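Local coordinates for protein coproheme decarboxylase (Thermus thermophilus, PDB 1VDH) that catalyses the hydrogen peroxide-dependent decarboxylation of coproheme to heme b, the last step of coproporphyrin-dependent heme biosynthesis, at residues Leu74-Leu79 / Arg100-Ser105. Sequence-based numbering, arbitrary orientation.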
loop_
_atom_site.group_PDB
_atom_site.type_symbol
_atom_site.label_atom_id
_atom_site.label_comp_id
_atom_site.label_asym_id
_atom_site.label_seq_id
_atom_site.Cartn_x
_atom_site.Cartn_y
_atom_site.Cartn_z
ATOM N N LEU A 74 -3.912 11.304 -18.639
ATOM C CA LEU A 74 -4.059 10.853 -20.014
ATOM C C LEU A 74 -3.944 9.339 -20.104
ATOM O O LEU A 74 -3.104 8.725 -19.443
ATOM C CB LEU A 74 -2.996 11.503 -20.916
ATOM C CG LEU A 74 -3.096 13.003 -21.234
ATOM C CD1 LEU A 74 -1.788 13.489 -21.867
ATOM C CD2 LEU A 74 -4.270 13.270 -22.170
ATOM N N LEU A 75 -4.845 8.742 -20.873
ATOM C CA LEU A 75 -4.829 7.308 -21.106
ATOM C C LEU A 75 -4.502 7.098 -22.575
ATOM O O LEU A 75 -5.164 7.666 -23.447
ATOM C CB LEU A 75 -6.196 6.670 -20.828
ATOM C CG LEU A 75 -6.402 5.286 -21.472
ATOM C CD1 LEU A 75 -5.375 4.281 -20.935
ATOM C CD2 LEU A 75 -7.821 4.780 -21.225
ATOM N N PHE A 76 -3.461 6.314 -22.836
ATOM C CA PHE A 76 -3.075 5.975 -24.198
ATOM C C PHE A 76 -3.432 4.503 -24.333
ATOM O O PHE A 76 -2.763 3.635 -23.768
ATOM C CB PHE A 76 -1.576 6.193 -24.418
ATOM C CG PHE A 76 -1.147 7.621 -24.263
ATOM C CD1 PHE A 76 -0.794 8.122 -23.013
ATOM C CD2 PHE A 76 -1.105 8.471 -25.363
ATOM C CE1 PHE A 76 -0.403 9.455 -22.861
ATOM C CE2 PHE A 76 -0.716 9.803 -25.224
ATOM C CZ PHE A 76 -0.364 10.298 -23.969
ATOM N N LEU A 77 -4.540 4.239 -25.018
ATOM C CA LEU A 77 -5.025 2.881 -25.218
ATOM C C LEU A 77 -4.643 2.390 -26.604
ATOM O O LEU A 77 -4.920 3.058 -27.603
ATOM C CB LEU A 77 -6.551 2.835 -25.048
ATOM C CG LEU A 77 -7.263 1.506 -25.351
ATOM C CD1 LEU A 77 -6.733 0.397 -24.451
ATOM C CD2 LEU A 77 -8.771 1.664 -25.161
ATOM N N ASN A 78 -4.016 1.219 -26.658
ATOM C CA ASN A 78 -3.596 0.628 -27.923
ATOM C C ASN A 78 -3.869 -0.863 -27.979
ATOM O O ASN A 78 -3.721 -1.572 -26.982
ATOM C CB ASN A 78 -2.100 0.871 -28.170
ATOM C CG ASN A 78 -1.825 2.211 -28.811
ATOM O OD1 ASN A 78 -2.026 2.385 -30.014
ATOM N ND2 ASN A 78 -1.345 3.163 -28.018
ATOM N N LEU A 79 -4.315 -1.321 -29.146
ATOM C CA LEU A 79 -4.592 -2.734 -29.381
ATOM C C LEU A 79 -3.800 -3.137 -30.622
ATOM O O LEU A 79 -3.756 -2.386 -31.597
ATOM C CB LEU A 79 -6.089 -2.985 -29.604
ATOM C CG LEU A 79 -7.006 -2.914 -28.377
ATOM C CD1 LEU A 79 -7.385 -1.471 -28.082
ATOM C CD2 LEU A 79 -8.262 -3.749 -28.617
ATOM N N ARG A 100 8.593 13.727 -21.565
ATOM C CA ARG A 100 9.477 14.321 -20.563
ATOM C C ARG A 100 8.611 15.057 -19.540
ATOM O O ARG A 100 9.047 15.329 -18.424
ATOM C CB ARG A 100 10.462 15.309 -21.201
ATOM C CG ARG A 100 11.375 14.713 -22.265
ATOM C CD ARG A 100 12.399 15.740 -22.753
ATOM N NE ARG A 100 13.013 15.369 -24.030
ATOM C CZ ARG A 100 13.754 14.282 -24.236
ATOM N NH1 ARG A 100 14.263 14.044 -25.439
ATOM N NH2 ARG A 100 13.995 13.430 -23.249
ATOM N N TYR A 101 7.379 15.372 -19.939
ATOM C CA TYR A 101 6.430 16.071 -19.078
ATOM C C TYR A 101 5.365 15.115 -18.532
ATOM O O TYR A 101 4.348 15.551 -17.988
ATOM C CB TYR A 101 5.759 17.205 -19.860
ATOM C CG TYR A 101 6.746 18.160 -20.490
ATOM C CD1 TYR A 101 7.184 19.291 -19.802
ATOM C CD2 TYR A 101 7.260 17.921 -21.764
ATOM C CE1 TYR A 101 8.114 20.162 -20.367
ATOM C CE2 TYR A 101 8.193 18.785 -22.337
ATOM C CZ TYR A 101 8.614 19.902 -21.632
ATOM O OH TYR A 101 9.534 20.762 -22.190
ATOM N N LEU A 102 5.605 13.816 -18.682
ATOM C CA LEU A 102 4.668 12.803 -18.203
ATOM C C LEU A 102 5.290 11.837 -17.208
ATOM O O LEU A 102 6.494 11.569 -17.242
ATOM C CB LEU A 102 4.109 11.986 -19.372
ATOM C CG LEU A 102 3.330 12.714 -20.466
ATOM C CD1 LEU A 102 2.942 11.711 -21.545
ATOM C CD2 LEU A 102 2.100 13.390 -19.872
ATOM N N GLY A 103 4.444 11.313 -16.331
ATOM C CA GLY A 103 4.873 10.337 -15.349
ATOM C C GLY A 103 3.914 9.167 -15.489
ATOM O O GLY A 103 2.703 9.380 -15.586
ATOM N N ARG A 104 4.427 7.940 -15.544
ATOM C CA ARG A 104 3.549 6.773 -15.666
ATOM C C ARG A 104 2.885 6.536 -14.317
ATOM O O ARG A 104 3.566 6.419 -13.300
ATOM C CB ARG A 104 4.330 5.519 -16.075
ATOM C CG ARG A 104 5.057 5.614 -17.403
ATOM C CD ARG A 104 5.466 4.227 -17.915
ATOM N NE ARG A 104 4.316 3.470 -18.413
ATOM C CZ ARG A 104 4.403 2.394 -19.192
ATOM N NH1 ARG A 104 5.589 1.926 -19.566
ATOM N NH2 ARG A 104 3.301 1.811 -19.643
ATOM N N SER A 105 1.559 6.471 -14.300
ATOM C CA SER A 105 0.848 6.266 -13.042
ATOM C C SER A 105 0.228 4.880 -12.896
ATOM O O SER A 105 0.085 4.380 -11.781
ATOM C CB SER A 105 -0.216 7.350 -12.845
ATOM O OG SER A 105 -1.199 7.298 -13.860
#
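Leu102, at the start of the second strand of a beta-alpha-beta crossover, touches Leu74 and Phe76 of the first, in the ferredoxin-like, dimeric alpha/beta-barrel fold of the chlorite dismutase family. The case illustrates how strands that are not neighbours in a sheet can still be joined by side chains. Strand 10-24 pairs antiparallel with both 74-80 and 102-116, so the two are second neighbours, and even the nearest alpha carbons, CA of Leu74 and CA of Leu102, stand 9.1 Å apart. Leucine branches and an aromatic ring bridge that distance with purely apolar contacts, light ones that bury 85 Å² in all.

Leu102 divides the work between its methyls. CG is anti to the backbone carbonyl carbon (chi1 -60°); from it CD1 carries the chain onward, anti to CA (chi2 177°), and meets the Phe76 ring obliquely, 4.2 Å from its CE1. CD2 branches off the same CG to another partner, Leu74, whose CD1 it meets at 4.4 Å. The Phe76 ring, set nearly perpendicular to its own CA-CB-CG plane (chi2 88°), also packs on Ile64 of strand 61-67 and on Leu93 of helix 83-95, the connection between the two strands, which places the contact on the face that this helix covers. Two residues apart in their strand, Leu74 and Phe76 also touch: Leu74 CD1 lies 4.1 Å from Phe76 CZ.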